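Beta-1,3-glucosyltransferase (PDB 5JVV) is a fungal carbohydrate-active enzyme of the glucosyltransferase kind, folded as two curved, largely antiparallel beta-sheets packed into a jelly-roll-like sandwich. Local coordinates at residues 38-42 and 43-47; 271-274 and 275-279. All coordinates share one frame; numbering follows the deposited sequence.

Contact 1: 38-42 and 43-47; sequences VAEGE and GLVKV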
ATOM      1  N   VAL A  38     -15.772   7.677  13.861  1.00 10.64           N
ATOM      2  CA  VAL A  38     -16.729   7.722  12.767  1.00 11.56           C
ATOM      3  C   VAL A  38     -16.664   6.422  11.980  1.00 10.61           C
ATOM      4  O   VAL A  38     -17.693   5.836  11.652  1.00 13.26           O
ATOM      5  CB  VAL A  38     -16.491   8.918  11.834  1.00 12.01           C
ATOM      6  CG1 VAL A  38     -17.275   8.749  10.553  1.00 13.31           C
ATOM      7  CG2 VAL A  38     -16.898  10.211  12.517  1.00 15.85           C
ATOM      8  N   ALA A  39     -15.447   5.957  11.716  1.00 10.45           N
ATOM      9  CA  ALA A  39     -15.244   4.748  10.923  1.00  9.03           C
ATOM     10  C   ALA A  39     -15.832   3.532  11.622  1.00 11.94           C
ATOM     11  O   ALA A  39     -16.469   2.681  10.985  1.00 13.70           O
ATOM     12  CB  ALA A  39     -13.769   4.539  10.665  1.00 10.49           C
ATOM     13  N   GLU A  40     -15.627   3.447  12.933  1.00 12.28           N
ATOM     14  CA  GLU A  40     -16.165   2.330  13.694  1.00 10.65           C
ATOM     15  C   GLU A  40     -17.687   2.362  13.710  1.00 14.63           C
ATOM     16  O   GLU A  40     -18.339   1.323  13.624  1.00 15.22           O
ATOM     17  CB  GLU A  40     -15.584   2.305  15.108  1.00 10.05           C
ATOM     18  CG  GLU A  40     -14.115   1.847  15.123  1.00 13.69           C
ATOM     19  CD  GLU A  40     -13.438   2.051  16.461  1.00 19.43           C
ATOM     20  OE1 GLU A  40     -13.990   2.789  17.305  1.00 26.30           O
ATOM     21  OE2 GLU A  40     -12.339   1.482  16.660  1.00 18.90           O
ATOM     22  N   GLY A  41     -18.255   3.559  13.803  1.00 16.06           N
ATOM     23  CA  GLY A  41     -19.702   3.697  13.843  1.00 12.78           C
ATOM     24  C   GLY A  41     -20.387   3.324  12.542  1.00 13.26           C
ATOM     25  O   GLY A  41     -21.532   2.866  12.537  1.00 22.32           O
ATOM     26  N   GLU A  42     -19.678   3.501  11.433  1.00 12.43           N
ATOM     27  CA  GLU A  42     -20.258   3.277  10.114  1.00 15.74           C
ATOM     28  C   GLU A  42     -19.762   1.956   9.527  1.00 17.69           C
ATOM     29  O   GLU A  42     -20.019   1.637   8.354  1.00 17.99           O
ATOM     30  CB  GLU A  42     -19.963   4.466   9.192  1.00 21.30           C
ATOM     31  CG  GLU A  42     -20.559   5.754   9.749  1.00 20.38           C
ATOM     32  CD  GLU A  42     -20.394   6.958   8.856  1.00 29.45           C
ATOM     33  OE1 GLU A  42     -20.706   8.069   9.331  1.00 30.69           O
ATOM     34  OE2 GLU A  42     -19.972   6.802   7.693  1.00 31.98           O
ATOM     35  N   GLY A  43     -19.055   1.197  10.358  1.00 13.58           N
ATOM     36  CA  GLY A  43     -18.615  -0.142   9.997  1.00 13.93           C
ATOM     37  C   GLY A  43     -17.399  -0.194   9.079  1.00 14.29           C
ATOM     38  O   GLY A  43     -17.067  -1.261   8.550  1.00 14.29           O
ATOM     39  N   LEU A  44     -16.727   0.937   8.884  1.00 10.33           N
ATOM     40  CA  LEU A  44     -15.528   0.961   8.041  1.00 10.29           C
ATOM     41  C   LEU A  44     -14.311   0.356   8.726  1.00  9.60           C
ATOM     42  O   LEU A  44     -13.347  -0.059   8.073  1.00 12.14           O
ATOM     43  CB  LEU A  44     -15.187   2.388   7.597  1.00 10.97           C
ATOM     44  CG  LEU A  44     -15.857   2.941   6.330  1.00 19.05           C
ATOM     45  CD1 LEU A  44     -17.359   2.819   6.371  1.00 18.54           C
ATOM     46  CD2 LEU A  44     -15.436   4.392   6.101  1.00 17.50           C
ATOM     47  N   VAL A  45     -14.339   0.339  10.050  1.00 10.03           N
ATOM     48  CA  VAL A  45     -13.239  -0.217  10.828  1.00 10.36           C
ATOM     49  C   VAL A  45     -13.816  -1.111  11.902  1.00  9.33           C
ATOM     50  O   VAL A  45     -14.762  -0.729  12.606  1.00 12.05           O
ATOM     51  CB  VAL A  45     -12.393   0.891  11.492  1.00 11.73           C
ATOM     52  CG1 VAL A  45     -11.439   0.293  12.526  1.00 13.72           C
ATOM     53  CG2 VAL A  45     -11.614   1.668  10.438  1.00 12.26           C
ATOM     54  N   LYS A  46     -13.249  -2.305  12.031  1.00 10.73           N
ATOM     55  CA  LYS A  46     -13.677  -3.242  13.058  1.00 10.10           C
ATOM     56  C   LYS A  46     -12.591  -4.281  13.254  1.00 13.49           C
ATOM     57  O   LYS A  46     -11.730  -4.467  12.386  1.00 12.00           O
ATOM     58  CB  LYS A  46     -14.982  -3.928  12.650  1.00 12.23           C
ATOM     59  CG  LYS A  46     -14.897  -4.705  11.340  1.00 13.81           C
ATOM     60  CD  LYS A  46     -16.284  -5.122  10.840  1.00 12.29           C
ATOM     61  CE  LYS A  46     -16.188  -5.842   9.495  1.00 17.94           C
ATOM     62  NZ  LYS A  46     -17.540  -6.074   8.884  1.00 21.18           N
ATOM     63  N   VAL A  47     -12.636  -4.955  14.399  1.00 13.29           N
ATOM     64  CA  VAL A  47     -11.802  -6.135  14.614  1.00 13.93           C
ATOM     65  C   VAL A  47     -12.720  -7.316  14.363  1.00 13.45           C
ATOM     66  O   VAL A  47     -13.848  -7.359  14.873  1.00 14.30           O
ATOM     67  CB  VAL A  47     -11.231  -6.188  16.035  1.00 13.77           C
ATOM     68  CG1 VAL A  47     -10.482  -7.499  16.261  1.00 16.04           C
ATOM     69  CG2 VAL A  47     -10.310  -5.013  16.275  1.00 16.76           C
TER
HETATM   70  O   HOH W   1     -17.239  -1.137  13.612  1.00 18.94           O
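Ala39, in the last turn of helix 36-41, meets Val45 at the start of strand 45-47: Ala39 CB lies 3.6 Å from Val45 CG2. That methyl stands anti to the carbonyl carbon of Val45, which brings it up to the helix. On the second branch, Val45 CG1 approaches Glu40 CG. Followed outward, Glu40 runs from CB, beside Val45 O, to CG, 3.7 Å from the same oxygen; its extended chain then carries the carboxylate away from the strand, and OE2 forms a salt bridge with Arg36, one turn back. Glu40 CA adds a straight CA-H...O contact to Val45 O (165° at the hydrogen). A water donates to both Glu40 O and Val45 O, 2.7 Å from each, bridging helix end and strand. Ala39 O takes the N-H of Leu44 at 2.7 Å, a short bond but a bent one (131°), tilted from the carbonyl plane, and the N-H of Val45 only weakly. Leu44 CB lies beside this oxygen while CD1 packs on Glu42 O. Beyond the contact, Ala39 and Val45 both lie on Val73 of strand 70-77, and the Glu42 carboxylate pairs with Lys71. Gly43, with its positive phi of 78°, is the C-prime residue; the Leu44 N to Ala39 O bond and the weak Gly43 N to Glu40 O bond complete a Schellman motif, which ends the helix and turns the chain into an edge strand.

Contact 2: 271-274 and 275-279; sequences ASCI and DFVAT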
ATOM      1  N   ALA A 271     -13.261  12.705 -14.378  1.00  9.47           N
ATOM      2  CA  ALA A 271     -14.704  12.826 -14.193  1.00 10.66           C
ATOM      3  C   ALA A 271     -15.440  11.489 -14.321  1.00  9.83           C
ATOM      4  O   ALA A 271     -16.413  11.239 -13.608  1.00  9.89           O
ATOM      5  CB  ALA A 271     -15.284  13.850 -15.157  1.00  9.40           C
ATOM      6  N   SER A 272     -14.985  10.640 -15.238  1.00  9.98           N
ATOM      7  CA  SER A 272     -15.571   9.303 -15.381  1.00  8.31           C
ATOM      8  C   SER A 272     -15.302   8.456 -14.155  1.00  7.76           C
ATOM      9  O   SER A 272     -16.167   7.690 -13.714  1.00  8.54           O
ATOM     10  CB  SER A 272     -15.042   8.611 -16.637  1.00  9.14           C
ATOM     11  OG  SER A 272     -15.412   9.348 -17.794  1.00  9.56           O
ATOM     12  N   CYS A 273     -14.101   8.592 -13.602  1.00  7.61           N
ATOM     13  CA  CYS A 273     -13.736   7.886 -12.382  1.00  8.28           C
ATOM     14  C   CYS A 273     -14.660   8.295 -11.229  1.00  7.91           C
ATOM     15  O   CYS A 273     -15.165   7.447 -10.486  1.00 10.14           O
ATOM     16  CB  CYS A 273     -12.284   8.202 -12.035  1.00  8.56           C
ATOM     17  SG  CYS A 273     -11.662   7.233 -10.637  1.00 10.25           S
ATOM     18  N   ILE A 274     -14.881   9.600 -11.089  1.00  7.62           N
ATOM     19  CA  ILE A 274     -15.741  10.107 -10.020  1.00  8.93           C
ATOM     20  C   ILE A 274     -17.160   9.582 -10.200  1.00  9.83           C
ATOM     21  O   ILE A 274     -17.803   9.157  -9.229  1.00  9.07           O
ATOM     22  CB  ILE A 274     -15.703  11.647  -9.957  1.00  8.37           C
ATOM     23  CG1 ILE A 274     -14.329  12.103  -9.474  1.00  9.63           C
ATOM     24  CG2 ILE A 274     -16.770  12.167  -8.996  1.00 11.95           C
ATOM     25  CD1 ILE A 274     -14.079  13.606  -9.627  1.00 14.45           C
ATOM     26  N   ASP A 275     -17.643   9.578 -11.441  1.00  8.16           N
ATOM     27  CA  ASP A 275     -18.963   9.012 -11.746  1.00  8.31           C
ATOM     28  C   ASP A 275     -19.098   7.560 -11.260  1.00  8.43           C
ATOM     29  O   ASP A 275     -20.062   7.219 -10.597  1.00  9.07           O
ATOM     30  CB  ASP A 275     -19.270   9.137 -13.251  1.00  9.78           C
ATOM     31  CG  ASP A 275     -20.686   8.709 -13.604  1.00 15.43           C
ATOM     32  OD1 ASP A 275     -21.631   9.038 -12.856  1.00 15.98           O
ATOM     33  OD2 ASP A 275     -20.861   8.041 -14.645  1.00 24.42           O
ATOM     34  N   PHE A 276     -18.111   6.722 -11.563  1.00  8.40           N
ATOM     35  CA  PHE A 276     -18.151   5.322 -11.162  1.00 10.14           C
ATOM     36  C   PHE A 276     -18.153   5.201  -9.637  1.00  9.08           C
ATOM     37  O   PHE A 276     -19.001   4.507  -9.052  1.00  8.99           O
ATOM     38  CB  PHE A 276     -16.944   4.592 -11.763  1.00  7.81           C
ATOM     39  CG  PHE A 276     -17.007   3.095 -11.636  1.00  7.87           C
ATOM     40  CD1 PHE A 276     -17.378   2.312 -12.722  1.00  9.61           C
ATOM     41  CD2 PHE A 276     -16.676   2.469 -10.439  1.00 10.92           C
ATOM     42  CE1 PHE A 276     -17.430   0.922 -12.604  1.00 10.65           C
ATOM     43  CE2 PHE A 276     -16.717   1.085 -10.322  1.00 11.23           C
ATOM     44  CZ  PHE A 276     -17.103   0.313 -11.403  1.00 10.84           C
ATOM     45  N   VAL A 277     -17.217   5.888  -8.987  1.00  7.98           N
ATOM     46  CA  VAL A 277     -17.088   5.784  -7.533  1.00  7.56           C
ATOM     47  C   VAL A 277     -18.320   6.347  -6.817  1.00 11.12           C
ATOM     48  O   VAL A 277     -18.811   5.763  -5.848  1.00 10.80           O
ATOM     49  CB  VAL A 277     -15.799   6.465  -7.036  1.00  7.41           C
ATOM     50  CG1 VAL A 277     -15.750   6.467  -5.522  1.00  8.35           C
ATOM     51  CG2 VAL A 277     -14.578   5.759  -7.604  1.00  7.97           C
ATOM     52  N   ALA A 278     -18.849   7.458  -7.313  1.00  9.57           N
ATOM     53  CA  ALA A 278     -20.019   8.058  -6.679  1.00  8.09           C
ATOM     54  C   ALA A 278     -21.284   7.217  -6.815  1.00 11.03           C
ATOM     55  O   ALA A 278     -22.070   7.107  -5.859  1.00 10.59           O
ATOM     56  CB  ALA A 278     -20.257   9.445  -7.251  1.00  8.64           C
ATOM     57  N   THR A 279     -21.486   6.621  -7.990  1.00  8.02           N
ATOM     58  CA  THR A 279     -22.792   6.039  -8.321  1.00 11.43           C
ATOM     59  C   THR A 279     -22.888   4.514  -8.176  1.00 11.12           C
ATOM     60  O   THR A 279     -23.983   3.950  -8.297  1.00 11.28           O
ATOM     61  CB  THR A 279     -23.267   6.443  -9.745  1.00 10.28           C
ATOM     62  OG1 THR A 279     -22.414   5.844 -10.732  1.00 11.64           O
ATOM     63  CG2 THR A 279     -23.258   7.953  -9.908  1.00  9.96           C
TER
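Cys273 has SG anti to its backbone N (chi1 -174°), whereas Val277 CG2 stands anti to its own carbonyl carbon, beside the backbone N; the sulfur and the methyl thereby face each other one turn apart on the alpha-helix 269-279, in loose apolar contact. Val277 CG2 also comes within 3.4 Å of Cys273 O. Four successive i to i+4 bonds hold the two halves of the helix together. The Asp275 N-H reaches Ala271 O and the Phe276 N-H reaches Ser272 O, both tilted from the carbonyl plane. The next two come in nearly along the C=O axis: Val277 N to Cys273 O is the straightest of the four (172° at the hydrogen), and Ala278 N to Ile274 O the shortest, at 2.8 Å. Between these bonds the CB atoms settle on carbonyl oxygens of the preceding turn, Asp275 CB on Ser272 O, Phe276 CB on Cys273 O, and Ala278 CB on Ile274 O at 3.2 Å. Away from the helix, Cys273 closes a disulfide with Cys248, tying this helix to the residue just after strand 240-247, and Phe276 packs beside Tyr256. On another side, Ser272 OG bonds to the backbone of Lys266 and Asp268, and Asp275 OD2 to Thr265 OG1, so the loop before the helix is held to its flank. At the C-terminal end Thr279 turns its hydroxyl back (chi1 67°) onto its own helix. Asp275 O therefore accepts twice, from Thr279 N at 3.0 Å and from Thr279 OG1 at 2.7 Å, the two donors arriving from opposite faces of the carbonyl plane.

Overall arrangement
Contact 1 comes early in the chain and contact 2 near its end, the two following in series without overlap. Their centres lie 24 Å apart and their nearest atoms about 12 Å, and both sit at the periphery: their centres are 20 and 22 Å from the centre of the chain. Each involves a helix outside the beta-sandwich: helix 36-41 runs into strand 45-47 of the antiparallel sheet, whereas helix 269-279 is cross-linked to Cys248, just past strand 240-247 of the mixed sheet. Strand 70-77 of that sheet connects the surroundings, since Val73 and Lys71 border contact 1 and Arg70 bonds to Val277 O in contact 2. Helix 36-41 thus packs on this strand, while helix 269-279 is joined to its first residue by a hydrogen bond.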